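Local coordinates for protein TetR family transcriptional regulator (Chloroflexus aurantiacus, PDB 3NRG) that probably binds cis-regulatory DNA as a TetR-family transcription factor, with a predicted helix-turn-helix motif in its N-terminal part and a helical C-terminal domain, at residues A74-T79 with L91-D96; I176-V181 with R200-Q205. All blocks are in the same frame, centred on the assembly; numbering follows the deposited sequence.

Interaction 1 of 2, residues A74-T79 with L91-D96; sequences AFLRQT and LRWLLD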
loop_
_atom_site.group_PDB
_atom_site.type_symbol
_atom_site.label_atom_id
_atom_site.label_comp_id
_atom_site.label_asym_id
_atom_site.label_seq_id
_atom_site.Cartn_x
_atom_site.Cartn_y
_atom_site.Cartn_z
ATOM N N ALA A 74 4.222 2.591 -10.651
ATOM C CA ALA A 74 4.448 3.850 -11.369
ATOM C C ALA A 74 5.047 4.919 -10.434
ATOM O O ALA A 74 5.854 5.738 -10.876
ATOM C CB ALA A 74 3.139 4.352 -11.966
ATOM N N PHE A 75 4.656 4.897 -9.138
ATOM C CA PHE A 75 5.169 5.823 -8.125
ATOM C C PHE A 75 6.622 5.481 -7.803
ATOM O O PHE A 75 7.454 6.378 -7.654
ATOM C CB PHE A 75 4.303 5.749 -6.849
ATOM C CG PHE A 75 4.670 6.749 -5.778
ATOM C CD1 PHE A 75 4.154 8.040 -5.801
ATOM C CD2 PHE A 75 5.506 6.391 -4.725
ATOM C CE1 PHE A 75 4.494 8.964 -4.811
ATOM C CE2 PHE A 75 5.846 7.317 -3.736
ATOM C CZ PHE A 75 5.343 8.598 -3.788
ATOM N N LEU A 76 6.920 4.173 -7.717
ATOM C CA LEU A 76 8.240 3.615 -7.418
ATOM C C LEU A 76 9.254 3.956 -8.527
ATOM O O LEU A 76 10.420 4.222 -8.231
ATOM C CB LEU A 76 8.088 2.089 -7.274
ATOM C CG LEU A 76 9.230 1.288 -6.668
ATOM C CD1 LEU A 76 9.559 1.753 -5.263
ATOM C CD2 LEU A 76 8.866 -0.175 -6.620
ATOM N N ARG A 77 8.798 3.984 -9.792
ATOM C CA ARG A 77 9.656 4.291 -10.943
ATOM C C ARG A 77 9.828 5.810 -11.167
ATOM O O ARG A 77 10.825 6.231 -11.762
ATOM C CB ARG A 77 9.126 3.612 -12.223
ATOM C CG ARG A 77 9.110 2.077 -12.148
ATOM C CD ARG A 77 8.717 1.470 -13.470
ATOM N NE ARG A 77 8.164 0.119 -13.331
ATOM C CZ ARG A 77 8.839 -0.998 -13.596
ATOM N NH1 ARG A 77 10.101 -0.940 -14.007
ATOM N NH2 ARG A 77 8.255 -2.181 -13.454
ATOM N N GLN A 78 8.855 6.625 -10.712
ATOM C CA GLN A 78 8.926 8.089 -10.853
ATOM C C GLN A 78 9.742 8.744 -9.724
ATOM O O GLN A 78 10.150 9.896 -9.853
ATOM C CB GLN A 78 7.515 8.707 -10.948
ATOM C CG GLN A 78 6.888 8.567 -12.336
ATOM C CD GLN A 78 5.522 9.205 -12.423
ATOM O OE1 GLN A 78 4.525 8.674 -11.923
ATOM N NE2 GLN A 78 5.436 10.323 -13.129
ATOM N N THR A 79 9.976 8.007 -8.624
ATOM C CA THR A 79 10.748 8.504 -7.480
ATOM C C THR A 79 12.247 8.469 -7.795
ATOM O O THR A 79 12.738 7.452 -8.298
ATOM C CB THR A 79 10.418 7.674 -6.207
ATOM O OG1 THR A 79 9.021 7.747 -5.952
ATOM C CG2 THR A 79 11.179 8.153 -4.973
ATOM N N LEU A 91 17.203 0.410 2.264
ATOM C CA LEU A 91 15.998 0.121 3.043
ATOM C C LEU A 91 15.328 1.394 3.549
ATOM O O LEU A 91 14.098 1.467 3.567
ATOM C CB LEU A 91 16.304 -0.835 4.209
ATOM C CG LEU A 91 16.495 -2.321 3.841
ATOM C CD1 LEU A 91 17.003 -3.100 5.017
ATOM C CD2 LEU A 91 15.203 -2.940 3.335
ATOM N N ARG A 92 16.130 2.417 3.909
ATOM C CA ARG A 92 15.613 3.724 4.338
ATOM C C ARG A 92 14.889 4.404 3.168
ATOM O O ARG A 92 13.822 4.983 3.364
ATOM C CB ARG A 92 16.759 4.616 4.876
ATOM C CG ARG A 92 16.285 5.912 5.548
ATOM C CD ARG A 92 16.236 7.084 4.575
ATOM N NE ARG A 92 15.483 8.215 5.118
ATOM C CZ ARG A 92 16.037 9.246 5.749
ATOM N NH1 ARG A 92 17.354 9.299 5.921
ATOM N NH2 ARG A 92 15.280 10.234 6.208
ATOM N N TRP A 93 15.472 4.322 1.952
ATOM C CA TRP A 93 14.867 4.863 0.740
ATOM C C TRP A 93 13.549 4.128 0.430
ATOM O O TRP A 93 12.539 4.775 0.158
ATOM C CB TRP A 93 15.849 4.747 -0.448
ATOM C CG TRP A 93 15.284 5.219 -1.762
ATOM C CD1 TRP A 93 15.347 6.481 -2.277
ATOM C CD2 TRP A 93 14.588 4.421 -2.733
ATOM N NE1 TRP A 93 14.722 6.523 -3.503
ATOM C CE2 TRP A 93 14.241 5.274 -3.805
ATOM C CE3 TRP A 93 14.224 3.062 -2.803
ATOM C CZ2 TRP A 93 13.530 4.821 -4.925
ATOM C CZ3 TRP A 93 13.523 2.614 -3.912
ATOM C CH2 TRP A 93 13.188 3.485 -4.959
ATOM N N LEU A 94 13.562 2.778 0.498
ATOM C CA LEU A 94 12.389 1.944 0.217
ATOM C C LEU A 94 11.272 2.154 1.259
ATOM O O LEU A 94 10.085 2.123 0.910
ATOM C CB LEU A 94 12.795 0.463 0.148
ATOM C CG LEU A 94 11.738 -0.516 -0.387
ATOM C CD1 LEU A 94 11.446 -0.264 -1.889
ATOM C CD2 LEU A 94 12.174 -1.958 -0.152
ATOM N N LEU A 95 11.652 2.373 2.528
ATOM C CA LEU A 95 10.699 2.646 3.609
ATOM C C LEU A 95 10.038 4.010 3.385
ATOM O O LEU A 95 8.822 4.134 3.525
ATOM C CB LEU A 95 11.426 2.603 4.973
ATOM C CG LEU A 95 10.562 2.666 6.239
ATOM C CD1 LEU A 95 9.442 1.633 6.207
ATOM C CD2 LEU A 95 11.415 2.466 7.475
ATOM N N ASP A 96 10.840 5.011 2.960
ATOM C CA ASP A 96 10.376 6.362 2.655
ATOM C C ASP A 96 9.387 6.355 1.472
ATOM O O ASP A 96 8.339 6.998 1.548
ATOM C CB ASP A 96 11.573 7.268 2.338
ATOM C CG ASP A 96 11.511 8.626 2.998
ATOM O OD1 ASP A 96 10.580 9.407 2.671
ATOM O OD2 ASP A 96 12.433 8.945 3.783
#
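The end of helix 57-78, the long helix that in TetR-family regulators joins the DNA-binding part to the helical C-terminal domain, meets helix 87-104 through Leu76, Thr79, Trp93 and Leu94. The Trp93 indole reaches across the gap because its CG stands anti to the backbone N (chi1 177°). The indole touches through CH2, 4.0 Å from Leu76 CD1, and along its CZ2 and NE1 side, where Trp93 CZ2 is 4.1 Å from Thr79 CG2. Both methyls come at the ring obliquely. Leu76 CD1 also approaches Leu94 CD1, methyl to methyl, at 4.4 Å.

Thr79, the first residue past the helix, divides its branches between two jobs. While CG2 serves the indole, OG1 hydrogen-bonds back to Phe75 O at 2.7 Å, the hydroxyl tilted 31° from the carbonyl plane. That bond helps fix the rotation of the threonine. No hydrogen bond crosses between the segments; the indole NE1 instead donates to Pro80 O, just beyond the helix end, tying the tryptophan to the chain it packs against.

Phe75, Leu76 and Thr79 all extend the contact to Val97 on helix 87-104. Leu94 also packs on helix 124-147, while Leu95 touches helices 157-179 and 196-214.

Interaction 2 of 2, residues I176-V181 with R200-Q205; sequences IERFAV and RRVIEQ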
loop_
_atom_site.group_PDB
_atom_site.type_symbol
_atom_site.label_atom_id
_atom_site.label_comp_id
_atom_site.label_asym_id
_atom_site.label_seq_id
_atom_site.Cartn_x
_atom_site.Cartn_y
_atom_site.Cartn_z
ATOM N N ILE A 176 1.041 8.322 11.222
ATOM C CA ILE A 176 -0.233 9.053 11.177
ATOM C C ILE A 176 -0.847 9.121 12.576
ATOM O O ILE A 176 -1.189 10.203 13.047
ATOM C CB ILE A 176 -1.210 8.396 10.148
ATOM C CG1 ILE A 176 -0.683 8.550 8.707
ATOM C CG2 ILE A 176 -2.619 8.977 10.279
ATOM C CD1 ILE A 176 -1.352 7.616 7.681
ATOM N N GLU A 177 -0.937 7.964 13.255
ATOM C CA GLU A 177 -1.495 7.847 14.601
ATOM C C GLU A 177 -0.755 8.758 15.596
ATOM O O GLU A 177 -1.391 9.400 16.439
ATOM C CB GLU A 177 -1.432 6.377 15.061
ATOM C CG GLU A 177 -2.159 6.091 16.363
ATOM C CD GLU A 177 -2.050 4.652 16.816
ATOM O OE1 GLU A 177 -0.944 4.237 17.234
ATOM O OE2 GLU A 177 -3.075 3.937 16.762
ATOM N N ARG A 178 0.578 8.842 15.467
ATOM C CA ARG A 178 1.417 9.618 16.367
ATOM C C ARG A 178 1.413 11.126 16.065
ATOM O O ARG A 178 1.342 11.929 16.999
ATOM C CB ARG A 178 2.858 9.068 16.360
ATOM C CG ARG A 178 3.752 9.687 17.413
ATOM C CD ARG A 178 5.162 9.162 17.335
ATOM N NE ARG A 178 6.044 9.852 18.280
ATOM C CZ ARG A 178 7.344 9.596 18.407
ATOM N NH1 ARG A 178 7.920 8.659 17.659
ATOM N NH2 ARG A 178 8.075 10.270 19.283
ATOM N N PHE A 179 1.539 11.512 14.774
ATOM C CA PHE A 179 1.707 12.920 14.407
ATOM C C PHE A 179 0.476 13.637 13.839
ATOM O O PHE A 179 0.362 14.856 14.007
ATOM C CB PHE A 179 2.921 13.100 13.489
ATOM C CG PHE A 179 4.218 12.589 14.074
ATOM C CD1 PHE A 179 4.888 13.307 15.060
ATOM C CD2 PHE A 179 4.787 11.405 13.619
ATOM C CE1 PHE A 179 6.088 12.835 15.599
ATOM C CE2 PHE A 179 5.995 10.936 14.154
ATOM C CZ PHE A 179 6.638 11.656 15.136
ATOM N N ALA A 180 -0.420 12.913 13.133
ATOM C CA ALA A 180 -1.591 13.545 12.509
ATOM C C ALA A 180 -2.746 13.725 13.492
ATOM O O ALA A 180 -3.240 12.744 14.052
ATOM C CB ALA A 180 -2.041 12.750 11.289
ATOM N N VAL A 181 -3.173 14.994 13.714
ATOM C CA VAL A 181 -4.285 15.318 14.630
ATOM C C VAL A 181 -5.637 14.852 14.058
ATOM O O VAL A 181 -6.284 13.972 14.637
ATOM C CB VAL A 181 -4.297 16.820 15.024
ATOM N N ARG A 200 10.639 11.771 9.578
ATOM C CA ARG A 200 11.923 11.284 9.054
ATOM C C ARG A 200 12.869 10.786 10.152
ATOM O O ARG A 200 13.556 9.780 9.951
ATOM C CB ARG A 200 12.611 12.322 8.124
ATOM C CG ARG A 200 13.103 13.602 8.818
ATOM C CD ARG A 200 14.164 14.319 7.995
ATOM N NE ARG A 200 14.446 15.665 8.505
ATOM C CZ ARG A 200 13.960 16.784 7.968
ATOM N NH1 ARG A 200 13.167 16.729 6.904
ATOM N NH2 ARG A 200 14.270 17.966 8.488
ATOM N N ARG A 201 12.890 11.464 11.327
ATOM C CA ARG A 201 13.745 11.036 12.435
ATOM C C ARG A 201 13.293 9.695 12.988
ATOM O O ARG A 201 14.127 8.921 13.457
ATOM C CB ARG A 201 13.863 12.114 13.534
ATOM C CG ARG A 201 12.539 12.579 14.119
ATOM C CD ARG A 201 12.646 13.963 14.742
ATOM N NE ARG A 201 12.995 14.986 13.748
ATOM C CZ ARG A 201 12.909 16.294 13.964
ATOM N NH1 ARG A 201 12.456 16.754 15.125
ATOM N NH2 ARG A 201 13.248 17.154 13.013
ATOM N N VAL A 202 11.982 9.377 12.843
ATOM C CA VAL A 202 11.423 8.080 13.232
ATOM C C VAL A 202 11.886 7.020 12.214
ATOM O O VAL A 202 12.389 5.965 12.610
ATOM C CB VAL A 202 9.875 8.133 13.362
ATOM C CG1 VAL A 202 9.297 6.746 13.630
ATOM C CG2 VAL A 202 9.450 9.115 14.450
ATOM N N ILE A 203 11.780 7.338 10.902
ATOM C CA ILE A 203 12.238 6.457 9.825
ATOM C C ILE A 203 13.727 6.131 9.997
ATOM O O ILE A 203 14.103 4.959 9.914
ATOM C CB ILE A 203 11.908 7.062 8.428
ATOM C CG1 ILE A 203 10.372 7.096 8.201
ATOM C CG2 ILE A 203 12.615 6.289 7.295
ATOM C CD1 ILE A 203 9.908 8.105 7.154
ATOM N N GLU A 204 14.559 7.156 10.330
ATOM C CA GLU A 204 15.996 6.971 10.579
ATOM C C GLU A 204 16.235 6.122 11.838
ATOM O O GLU A 204 17.064 5.212 11.810
ATOM C CB GLU A 204 16.713 8.325 10.694
ATOM C CG GLU A 204 16.799 9.091 9.382
ATOM C CD GLU A 204 17.431 10.471 9.469
ATOM O OE1 GLU A 204 17.763 10.914 10.594
ATOM O OE2 GLU A 204 17.584 11.117 8.405
ATOM N N GLN A 205 15.471 6.392 12.926
ATOM C CA GLN A 205 15.530 5.621 14.178
ATOM C C GLN A 205 15.217 4.138 13.925
ATOM O O GLN A 205 15.930 3.272 14.427
ATOM C CB GLN A 205 14.551 6.199 15.209
ATOM C CG GLN A 205 15.157 7.273 16.104
ATOM C CD GLN A 205 15.745 6.710 17.388
ATOM O OE1 GLN A 205 15.650 5.514 17.688
ATOM N NE2 GLN A 205 16.305 7.579 18.203
#
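Val202, on helix 196-214, sends one methyl group, CG2, to both Arg178 and Phe179 at the end of helix 157-179, and that methyl carries the whole contact. The backbones stay well apart, with Arg178 CA and Val202 CA, the closest pair, separated by 10.6 Å, so long side chains must span the gap.

The apolar part is the meeting of Phe179 with Val202. CG2 sits in the plane of the phenyl ring, at its edge, 3.9 Å from Phe179 CZ and about as far from CE2. The methyl therefore abuts the rim and does not lie over a face. With CG1 anti to the backbone N (chi1 174°), the other methyl of Val202, CG2, is the one turned to the phenyl and guanidinium groups.

The arginine adds a van der Waals contact: Arg178 NH1 approaches Val202 CG2 to 3.6 Å, obliquely to the guanidinium plane. The Arg178 chain is extended from CG to NE, which carries the guanidinium as far as the valine.

Within segment 176-181 the two long side chains lie one over the other. Arg178 CG sits 4.0 Å above the Phe179 ring, over its centre, and Phe179 CZ is 3.6 Å above the guanidinium plane, offset toward its rim. The aliphatic start of the arginine thus covers one face of the phenyl ring, while the ring edge and the guanidinium both point at Val202. No hydrogen bond or salt bridge joins the two segments.

This is a surface contact in the C-terminal domain, linking the last turn of helix 157-179 to helix 196-214. Val202 also packs on Leu171 and Leu175, earlier on helix 157-179, Phe179 reaches Ala198 and Met199 of helix 196-214, and Ala180 touches Leu186 of helix 183-189.

Helix 87-104 connects the two contacts, whose centres lie about 18 Å apart. While Trp93 and Leu94 serve interaction 1, their neighbours Arg92 and Leu95 turn to segment 200-205 of interaction 2. A salt bridge joins Arg92 NH1 to Glu204 OE2 at 3.1 Å, and separately Leu95 CD2 packs on Ile203 CG2 at 4.0 Å. Arg92 also makes a weak salt bridge through NE to Asp96 OD2, so its guanidinium lies between two carboxylates. In sequence, both segments of interaction 1 precede those of interaction 2. The polar link between the two contacts is the salt bridge from Arg92 to Glu204.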